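Local atomic coordinates of Mll8193 protein (Mesorhizobium loti, PDB entry 3FH1), a protein that is of unknown function but has an NTF2-like, SnoaL-type fold and probably binds a small molecule in its central pocket. Residues Glu44-Glu49 with Gln64-Leu69; Phe81-Thr86 with Ala93-Arg98; Ala89-Thr94 with Met113-Gly118. All blocks are in the same frame, centred on the assembly; numbering follows the deposited sequence. Where two conformers were deposited one is given.

Contact 1. Residues Glu44-Glu49 with Gln64-Leu69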
loop_
_atom_site.group_PDB
_atom_site.type_symbol
_atom_site.label_atom_id
_atom_site.label_comp_id
_atom_site.label_asym_id
_atom_site.label_seq_id
_atom_site.Cartn_x
_atom_site.Cartn_y
_atom_site.Cartn_z
ATOM N N GLU A 44 -11.134 18.174 -8.066
ATOM C CA GLU A 44 -10.549 19.008 -9.106
ATOM C C GLU A 44 -9.052 18.878 -9.108
ATOM O O GLU A 44 -8.423 18.828 -10.181
ATOM C CB GLU A 44 -10.913 20.477 -8.881
ATOM C CG GLU A 44 -10.467 21.368 -10.002
ATOM C CD GLU A 44 -10.811 22.852 -9.732
ATOM O OE1 GLU A 44 -10.009 23.560 -9.097
ATOM O OE2 GLU A 44 -11.885 23.290 -10.175
ATOM N N GLU A 45 -8.474 18.812 -7.919
ATOM C CA GLU A 45 -7.024 18.810 -7.741
ATOM C C GLU A 45 -6.445 17.406 -7.545
ATOM O O GLU A 45 -5.246 17.281 -7.224
ATOM C CB GLU A 45 -6.621 19.694 -6.554
ATOM C CG GLU A 45 -6.905 19.104 -5.175
ATOM C CD GLU A 45 -8.357 19.383 -4.620
ATOM O OE1 GLU A 45 -9.353 19.570 -5.398
ATOM O OE2 GLU A 45 -8.478 19.397 -3.363
ATOM N N CYS A 46 -7.240 16.363 -7.797
ATOM C CA CYS A 46 -6.795 14.957 -7.568
ATOM C C CYS A 46 -5.411 14.668 -8.186
ATOM O O CYS A 46 -5.149 15.128 -9.282
ATOM C CB CYS A 46 -7.782 13.994 -8.144
ATOM S SG CYS A 46 -7.518 12.266 -7.648
ATOM N N VAL A 47 -4.567 13.918 -7.476
ATOM C CA VAL A 47 -3.284 13.485 -7.984
ATOM C C VAL A 47 -3.224 11.948 -7.939
ATOM O O VAL A 47 -3.540 11.353 -6.910
ATOM C CB VAL A 47 -2.141 14.050 -7.145
ATOM C CG1 VAL A 47 -0.754 13.478 -7.535
ATOM C CG2 VAL A 47 -2.119 15.578 -7.294
ATOM N N ILE A 48 -2.764 11.344 -9.025
ATOM C CA ILE A 48 -2.422 9.930 -9.052
ATOM C C ILE A 48 -0.872 9.850 -9.110
ATOM O O ILE A 48 -0.221 10.523 -9.924
ATOM C CB ILE A 48 -3.007 9.247 -10.287
ATOM C CG1 ILE A 48 -4.520 9.208 -10.187
ATOM C CG2 ILE A 48 -2.435 7.801 -10.452
ATOM C CD1 ILE A 48 -5.180 8.772 -11.534
ATOM N N GLU A 49 -0.297 8.986 -8.265
ATOM C CA GLU A 49 1.120 8.622 -8.358
ATOM C C GLU A 49 1.044 7.213 -8.890
ATOM O O GLU A 49 0.706 6.276 -8.179
ATOM C CB GLU A 49 1.818 8.740 -7.029
ATOM C CG GLU A 49 1.871 10.184 -6.541
ATOM C CD GLU A 49 2.698 10.398 -5.305
ATOM O OE1 GLU A 49 3.196 9.423 -4.701
ATOM O OE2 GLU A 49 2.819 11.599 -4.915
ATOM N N GLN A 64 -9.065 16.083 -14.973
ATOM C CA GLN A 64 -9.065 15.640 -16.357
ATOM C C GLN A 64 -8.064 14.506 -16.593
ATOM O O GLN A 64 -8.383 13.471 -17.213
ATOM C CB GLN A 64 -8.773 16.820 -17.263
ATOM C CG GLN A 64 -8.773 16.497 -18.719
ATOM C CD GLN A 64 -8.398 17.693 -19.570
ATOM O OE1 GLN A 64 -7.259 18.207 -19.497
ATOM N NE2 GLN A 64 -9.310 18.118 -20.396
ATOM N N ALA A 65 -6.822 14.736 -16.163
ATOM C CA ALA A 65 -5.734 13.745 -16.314
ATOM C C ALA A 65 -6.089 12.437 -15.595
ATOM O O ALA A 65 -5.781 11.352 -16.089
ATOM C CB ALA A 65 -4.425 14.304 -15.769
ATOM N N CYS A 66 -6.663 12.567 -14.403
ATOM C CA CYS A 66 -6.983 11.380 -13.595
ATOM C C CYS A 66 -8.115 10.601 -14.252
ATOM O O CYS A 66 -8.019 9.395 -14.388
ATOM C CB CYS A 66 -7.322 11.754 -12.175
ATOM S SG CYS A 66 -5.900 12.448 -11.303
ATOM N N VAL A 67 -9.175 11.285 -14.680
ATOM C CA VAL A 67 -10.262 10.629 -15.464
ATOM C C VAL A 67 -9.718 9.970 -16.724
ATOM O O VAL A 67 -10.043 8.801 -17.014
ATOM C CB VAL A 67 -11.436 11.595 -15.832
ATOM C CG1 VAL A 67 -12.391 10.896 -16.848
ATOM C CG2 VAL A 67 -12.172 12.053 -14.496
ATOM N N GLN A 68 -8.847 10.658 -17.456
ATOM C CA GLN A 68 -8.366 10.094 -18.714
ATOM C C GLN A 68 -7.599 8.792 -18.446
ATOM O O GLN A 68 -7.782 7.815 -19.187
ATOM C CB GLN A 68 -7.475 11.073 -19.446
ATOM C CG GLN A 68 -7.050 10.628 -20.832
ATOM C CD GLN A 68 -6.376 11.788 -21.596
ATOM O OE1 GLN A 68 -6.883 12.932 -21.617
ATOM N NE2 GLN A 68 -5.226 11.501 -22.195
ATOM N N LEU A 69 -6.734 8.788 -17.436
ATOM C CA LEU A 69 -5.898 7.636 -17.159
ATOM C C LEU A 69 -6.746 6.463 -16.702
ATOM O O LEU A 69 -6.670 5.376 -17.248
ATOM C CB LEU A 69 -4.826 7.929 -16.131
ATOM C CG LEU A 69 -3.911 6.737 -15.686
ATOM C CD1 LEU A 69 -3.049 6.304 -16.795
ATOM C CD2 LEU A 69 -3.083 7.078 -14.469
#

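Contact 2. Residues Phe81-Thr86 with Ala93-Arg98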
loop_
_atom_site.group_PDB
_atom_site.type_symbol
_atom_site.label_atom_id
_atom_site.label_comp_id
_atom_site.label_asym_id
_atom_site.label_seq_id
_atom_site.Cartn_x
_atom_site.Cartn_y
_atom_site.Cartn_z
ATOM N N PHE A 81 -9.268 -6.592 -13.457
ATOM C CA PHE A 81 -8.743 -6.637 -12.097
ATOM C C PHE A 81 -9.541 -7.602 -11.244
ATOM O O PHE A 81 -10.771 -7.641 -11.341
ATOM C CB PHE A 81 -8.837 -5.272 -11.387
ATOM C CG PHE A 81 -7.931 -4.205 -11.939
ATOM C CD1 PHE A 81 -8.310 -3.426 -13.020
ATOM C CD2 PHE A 81 -6.725 -3.926 -11.340
ATOM C CE1 PHE A 81 -7.445 -2.416 -13.515
ATOM C CE2 PHE A 81 -5.891 -2.933 -11.831
ATOM C CZ PHE A 81 -6.287 -2.173 -12.931
ATOM N N ASP A 82 -8.842 -8.372 -10.402
ATOM C CA ASP A 82 -9.463 -9.068 -9.299
ATOM C C ASP A 82 -9.160 -8.257 -8.047
ATOM O O ASP A 82 -8.036 -7.819 -7.822
ATOM C CB ASP A 82 -8.879 -10.447 -9.091
ATOM C CG ASP A 82 -9.110 -11.383 -10.244
ATOM O OD1 ASP A 82 -10.139 -11.242 -10.920
ATOM O OD2 ASP A 82 -8.258 -12.260 -10.457
ATOM N N LEU A 83 -10.181 -8.029 -7.247
ATOM C CA LEU A 83 -10.038 -7.347 -5.970
ATOM C C LEU A 83 -9.660 -8.366 -4.909
ATOM O O LEU A 83 -10.372 -9.363 -4.682
ATOM C CB LEU A 83 -11.339 -6.685 -5.565
ATOM C CG LEU A 83 -11.752 -5.546 -6.502
ATOM C CD1 LEU A 83 -13.167 -5.077 -6.217
ATOM C CD2 LEU A 83 -10.761 -4.367 -6.346
ATOM N N GLU A 84 -8.559 -8.092 -4.224
ATOM C CA GLU A 84 -8.116 -8.926 -3.122
ATOM C C GLU A 84 -8.720 -8.454 -1.801
ATOM O O GLU A 84 -9.259 -9.263 -1.033
ATOM C CB GLU A 84 -6.593 -8.992 -3.023
ATOM C CG GLU A 84 -5.952 -9.674 -4.186
ATOM C CD GLU A 84 -4.417 -9.724 -4.060
ATOM O OE1 GLU A 84 -3.863 -9.036 -3.169
ATOM O OE2 GLU A 84 -3.790 -10.444 -4.852
ATOM N N GLU A 85 -8.629 -7.162 -1.523
ATOM C CA GLU A 85 -9.151 -6.619 -0.278
ATOM C C GLU A 85 -9.237 -5.126 -0.367
ATOM O O GLU A 85 -8.270 -4.483 -0.777
ATOM C CB GLU A 85 -8.251 -6.947 0.916
ATOM C CG GLU A 85 -8.867 -6.535 2.269
ATOM C CD GLU A 85 -7.830 -6.585 3.382
ATOM O OE1 GLU A 85 -6.722 -6.050 3.205
ATOM O OE2 GLU A 85 -8.181 -7.061 4.427
ATOM N N THR A 86 -10.359 -4.578 0.076
ATOM C CA THR A 86 -10.492 -3.131 0.289
ATOM C C THR A 86 -10.625 -2.923 1.780
ATOM O O THR A 86 -11.545 -3.502 2.404
ATOM C CB THR A 86 -11.736 -2.537 -0.398
ATOM O OG1 THR A 86 -11.674 -2.783 -1.807
ATOM C CG2 THR A 86 -11.852 -1.064 -0.130
ATOM N N ALA A 93 -8.163 4.595 2.357
ATOM C CA ALA A 93 -8.414 3.224 2.060
ATOM C C ALA A 93 -7.243 2.619 1.380
ATOM O O ALA A 93 -6.414 3.298 0.781
ATOM C CB ALA A 93 -9.604 3.097 1.143
ATOM N N THR A 94 -7.142 1.311 1.527
ATOM C CA THR A 94 -6.191 0.549 0.695
ATOM C C THR A 94 -6.989 -0.463 -0.148
ATOM O O THR A 94 -7.979 -1.011 0.318
ATOM C CB THR A 94 -5.090 -0.200 1.526
ATOM O OG1 THR A 94 -5.687 -1.176 2.411
ATOM C CG2 THR A 94 -4.239 0.766 2.274
ATOM N N ILE A 95 -6.597 -0.630 -1.397
ATOM C CA ILE A 95 -7.263 -1.602 -2.279
ATOM C C ILE A 95 -6.188 -2.460 -2.855
ATOM O O ILE A 95 -5.354 -1.976 -3.648
ATOM C CB ILE A 95 -8.036 -0.952 -3.458
ATOM C CG1 ILE A 95 -8.996 0.151 -2.944
ATOM C CG2 ILE A 95 -8.737 -2.019 -4.239
ATOM C CD1 ILE A 95 -9.507 1.085 -4.085
ATOM N N ARG A 96 -6.138 -3.712 -2.382
ATOM C CA ARG A 96 -5.232 -4.707 -2.985
ATOM C C ARG A 96 -5.937 -5.387 -4.128
ATOM O O ARG A 96 -7.110 -5.749 -4.042
ATOM C CB ARG A 96 -4.726 -5.737 -1.965
ATOM C CG ARG A 96 -3.636 -5.212 -1.034
ATOM C CD ARG A 96 -3.111 -6.380 -0.214
ATOM N NE ARG A 96 -4.017 -6.983 0.767
ATOM C CZ ARG A 96 -4.450 -8.249 0.741
ATOM N NH1 ARG A 96 -4.256 -9.024 -0.295
ATOM N NH2 ARG A 96 -5.139 -8.747 1.766
ATOM N N TRP A 97 -5.187 -5.603 -5.204
ATOM C CA TRP A 97 -5.678 -6.152 -6.450
ATOM C C TRP A 97 -4.679 -6.998 -7.198
ATOM O O TRP A 97 -3.490 -6.993 -6.917
ATOM C CB TRP A 97 -6.193 -5.008 -7.362
ATOM C CG TRP A 97 -5.274 -3.839 -7.496
ATOM C CD1 TRP A 97 -5.454 -2.621 -6.903
ATOM C CD2 TRP A 97 -4.107 -3.699 -8.335
ATOM N NE1 TRP A 97 -4.456 -1.761 -7.248
ATOM C CE2 TRP A 97 -3.625 -2.382 -8.137
ATOM C CE3 TRP A 97 -3.415 -4.538 -9.202
ATOM C CZ2 TRP A 97 -2.476 -1.907 -8.778
ATOM C CZ3 TRP A 97 -2.282 -4.064 -9.820
ATOM C CH2 TRP A 97 -1.847 -2.774 -9.630
ATOM N N ARG A 98 -5.197 -7.766 -8.157
ATOM C CA ARG A 98 -4.414 -8.472 -9.153
ATOM C C ARG A 98 -4.890 -7.973 -10.517
ATOM O O ARG A 98 -6.095 -8.022 -10.823
ATOM C CB ARG A 98 -4.595 -9.977 -9.053
ATOM C CG ARG A 98 -3.834 -10.686 -10.159
ATOM C CD ARG A 98 -3.934 -12.182 -10.078
ATOM N NE ARG A 98 -3.509 -12.779 -8.816
ATOM C CZ ARG A 98 -2.270 -13.204 -8.609
ATOM N NH1 ARG A 98 -1.348 -13.077 -9.557
ATOM N NH2 ARG A 98 -1.949 -13.779 -7.465
HETATM O O HOH W 1 -6.335 -3.529 1.306
#

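Contact 3. Residues Ala89-Thr94 with Met113-Gly118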
loop_
_atom_site.group_PDB
_atom_site.type_symbol
_atom_site.label_atom_id
_atom_site.label_comp_id
_atom_site.label_asym_id
_atom_site.label_seq_id
_atom_site.Cartn_x
_atom_site.Cartn_y
_atom_site.Cartn_z
ATOM N N ALA A 89 -10.472 3.198 6.494
ATOM C CA ALA A 89 -10.406 3.805 7.808
ATOM C C ALA A 89 -10.449 5.316 7.641
ATOM O O ALA A 89 -9.548 5.915 7.063
ATOM C CB ALA A 89 -9.139 3.346 8.585
ATOM N N GLY A 90 -11.537 5.922 8.095
ATOM C CA GLY A 90 -11.659 7.354 8.038
ATOM C C GLY A 90 -11.749 7.775 6.600
ATOM O O GLY A 90 -12.574 7.245 5.857
ATOM N N ASP A 91 -10.892 8.716 6.197
ATOM C CA ASP A 91 -10.880 9.258 4.822
ATOM C C ASP A 91 -9.835 8.506 3.953
ATOM O O ASP A 91 -9.517 8.907 2.813
ATOM C CB ASP A 91 -10.501 10.737 4.880
ATOM C CG ASP A 91 -11.564 11.595 5.424
ATOM O OD1 ASP A 91 -12.766 11.336 5.139
ATOM O OD2 ASP A 91 -11.173 12.570 6.118
ATOM N N ARG A 92 -9.333 7.367 4.426
ATOM C CA ARG A 92 -8.333 6.597 3.682
ATOM C C ARG A 92 -8.739 5.184 3.388
ATOM O O ARG A 92 -9.578 4.621 4.087
ATOM C CB ARG A 92 -7.023 6.572 4.480
ATOM C CG ARG A 92 -6.473 7.999 4.617
ATOM C CD ARG A 92 -5.054 7.955 4.851
ATOM N NE ARG A 92 -4.533 9.256 5.155
ATOM C CZ ARG A 92 -3.236 9.494 5.112
ATOM N NH1 ARG A 92 -2.397 8.532 4.759
ATOM N NH2 ARG A 92 -2.796 10.683 5.462
ATOM N N ALA A 93 -8.163 4.595 2.357
ATOM C CA ALA A 93 -8.414 3.224 2.060
ATOM C C ALA A 93 -7.243 2.619 1.380
ATOM O O ALA A 93 -6.414 3.298 0.781
ATOM C CB ALA A 93 -9.604 3.097 1.143
ATOM N N THR A 94 -7.142 1.311 1.527
ATOM C CA THR A 94 -6.191 0.549 0.695
ATOM C C THR A 94 -6.989 -0.463 -0.148
ATOM O O THR A 94 -7.979 -1.011 0.318
ATOM C CB THR A 94 -5.090 -0.200 1.526
ATOM O OG1 THR A 94 -5.687 -1.176 2.411
ATOM C CG2 THR A 94 -4.239 0.766 2.274
HETATM N N MSE A 113 -5.439 5.181 -1.109
HETATM C CA MSE A 113 -6.439 6.179 -1.515
HETATM C C MSE A 113 -6.768 7.106 -0.423
HETATM O O MSE A 113 -6.856 6.697 0.730
HETATM C CB MSE A 113 -7.746 5.467 -1.951
HETATM C CG MSE A 113 -7.577 4.371 -2.979
HETATM SE SE MSE A 113 -7.198 4.987 -4.742
HETATM C CE MSE A 113 -8.965 5.636 -5.154
ATOM N N ARG A 114 -6.988 8.377 -0.777
ATOM C CA ARG A 114 -7.352 9.370 0.204
ATOM C C ARG A 114 -8.461 10.278 -0.344
ATOM O O ARG A 114 -8.400 10.678 -1.529
ATOM C CB ARG A 114 -6.156 10.183 0.649
ATOM C CG ARG A 114 -6.496 11.173 1.771
ATOM C CD ARG A 114 -5.286 11.819 2.412
ATOM N NE ARG A 114 -4.462 12.552 1.474
ATOM C CZ ARG A 114 -4.660 13.812 1.137
ATOM N NH1 ARG A 114 -5.654 14.502 1.665
ATOM N NH2 ARG A 114 -3.838 14.389 0.265
ATOM N N VAL A 115 -9.478 10.508 0.478
ATOM C CA VAL A 115 -10.602 11.352 0.096
ATOM C C VAL A 115 -10.702 12.570 0.947
ATOM O O VAL A 115 -10.371 12.544 2.137
ATOM C CB VAL A 115 -11.912 10.596 0.203
ATOM C CG1 VAL A 115 -11.893 9.430 -0.825
ATOM C CG2 VAL A 115 -12.121 10.118 1.646
ATOM N N GLN A 116 -11.202 13.651 0.339
ATOM C CA GLN A 116 -11.398 14.905 1.052
ATOM C C GLN A 116 -12.659 15.505 0.445
ATOM O O GLN A 116 -12.823 15.486 -0.781
ATOM C CB GLN A 116 -10.219 15.813 0.829
ATOM C CG GLN A 116 -10.339 17.125 1.489
ATOM C CD GLN A 116 -9.071 17.917 1.327
ATOM O OE1 GLN A 116 -9.046 18.923 0.631
ATOM N NE2 GLN A 116 -7.992 17.409 1.899
ATOM N N ASP A 117 -13.539 16.044 1.276
ATOM C CA ASP A 117 -14.817 16.601 0.808
ATOM C C ASP A 117 -15.606 15.607 -0.045
ATOM O O ASP A 117 -16.328 16.005 -0.956
ATOM C CB ASP A 117 -14.614 17.897 0.006
ATOM C CG ASP A 117 -14.436 19.117 0.883
ATOM O OD1 ASP A 117 -14.182 18.945 2.097
ATOM O OD2 ASP A 117 -14.526 20.250 0.338
ATOM N N GLY A 118 -15.493 14.315 0.260
ATOM C CA GLY A 118 -16.288 13.316 -0.442
ATOM C C GLY A 118 -15.809 12.892 -1.818
ATOM O O GLY A 118 -16.550 12.211 -2.535
HETATM O O HOH W 2 -14.235 13.285 2.832
#

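Contact 1. Residues Glu44-Glu49 with Gln64-Leu69
C46 and I48 of strand 46-49 meet C66 and L69 of helix 63-75, a strand-on-helix packing that lines the interior of the NTF2-like alpha+beta fold. The evidence for the geometry is in the axes: the two short segments pass 8.1 Å apart at 48°, and no hydrogen bond joins them, so the contact is held by apolar and sulfur contacts alone. Along the strand, C46 comes first. Its SG stands anti to the backbone N (chi1 -169°) and lies 4.0 Å from C66 SG, two thiol sulfurs in van der Waals contact with no disulfide between them. The carbonyl O of C46 is closer still to that sulfur, 3.4 Å from C66 SG. V47 turns its side chain away from the helix toward R59 of the neighbouring strand, as expected for the residue between two inward-facing ones. I48 returns to the helix and supplies the larger share of the strand's buried surface; its CA is 6.6 Å from the CA of C66. The CG1-CD1 arm of I48 spans both helix residues: I48 CD1 meets C66 CB at 3.7 Å and L69 CD2 at 4.0 Å, while I48 CG2 touches the same L69 methyl. The side chains of I48 and L69 cross obliquely, with L69 CD2 as the touching atom. I48 also lies about 4 Å from the unknown ligand at its side chain, consistent with this contact forming part of the wall of a binding pocket. At E49 the strand reaches the second subunit, where E49 OE1 is salt-bridged to R108 NH1.

Contact 2. Residues Phe81-Thr86 with Ala93-Arg98
A beta hairpin formed by strands 80-89 and 92-100 contains this contact, and a classic beta bulge interrupts its register. D82 and R98 make a hydrogen-bonded antiparallel pair, with R98 O receiving D82 N at 2.8 Å and the return bond also lying in the carbonyl plane. L83 then faces W97, but the next pair is E85 with R96, so the first strand carries one extra residue. At the bulge the carbonyl of R96 accepts two donors from the same face of its plane: E84 N at 2.8 Å and, longer, E85 N at 3.3 Å. Consequently both glutamates face one arginine. E84 OE1 takes R96 NH1 at 2.9 Å, met from above the carboxylate plane, whereas E85 OE1 reaches R96 NH2 by a weak bond of 3.4 Å and E85 CB lies over one face of the guanidinium. Each acid also has a stronger partner: R108 for E84 and R92 of the second subunit for E85, so the network runs from the curved sheet of the NTF2-like fold into the dimer interface.

The face with L83, I95, W97 and T86 is largely apolar. L83 CD2 touches I95 CG2, and L83 and I95 both rest on helix 16-31. F81 presents its edge to the face of W97 in a T-shaped pair, ring planes at 90° and centroids of the F81 ring and the W97 six-membered ring 5.4 Å apart. W97 chi1, 48°, puts the indole beside F81, whose CD2 and CE2 lie 4.0 Å from W97 CE3; W97 NE1 is bonded to N111.

Contact 3. Residues Ala89-Thr94 with Met113-Gly118
M113, a selenomethionine in the later part of strand 106-116, pairs with A93 across neighbouring antiparallel strands of the NTF2-like sheet. Two backbone bonds close this hydrogen-bonded pair: M113 N gives to A93 O at 2.8 Å, and A93 N gives to M113 O at 3.0 Å. Their CB atoms face the same side, 4.3 Å from A93 CB to M113 CB, where A93 packs on M23 and M113 on F26, both of helix 16-31. R114 follows in a non-hydrogen-bonded pair with R92 on the other side of the sheet. The two side chains run alongside each other, and R114 CD lies over one face of the R92 guanidinium, 3.8 Å from R92 NE. With chi3 at 59°, the R114 chain bends, and its NE goes to E122. V115 extends the pairing to just before the start of strand 92-100: its N reaches D91 O at 2.8 Å, in the carbonyl plane, although D91 belongs to the type II' turn A89-R92. Beyond the strand, G118 N donates to a water at 3.0 Å that in turn makes a weak bond to D91 OD1, whose carboxylate pairs with R15. The two arginines thus meet through an aliphatic carbon and a guanidinium face, and since E85 of the second subunit pairs with R92 and E122 with R114, their like charges are probably well compensated.

In the fold
Along the chain contact 1 closes before contact 2 opens, and segment 89-94 of contact 3 overlaps segment 93-98 of contact 2 at A93 and T94. All three reach one mixed sheet. Contacts 2 and 3, with centres 15 Å apart, share strand 92-100, the middle strand of the run 80-89, 92-100, 106-116, and touch where I95 CD1 meets M113 CG. Contact 1 lies toward the other end of the sheet, its centre 20 Å from that of contact 2 and 16 Å from that of contact 3. I48 of contact 1 and W97 of contact 2 both approach an unknown ligand, consistent with a pocket enclosed by sheet and helices. Contacts 2 and 3 meet the second subunit through several residues, contact 1 only through E49.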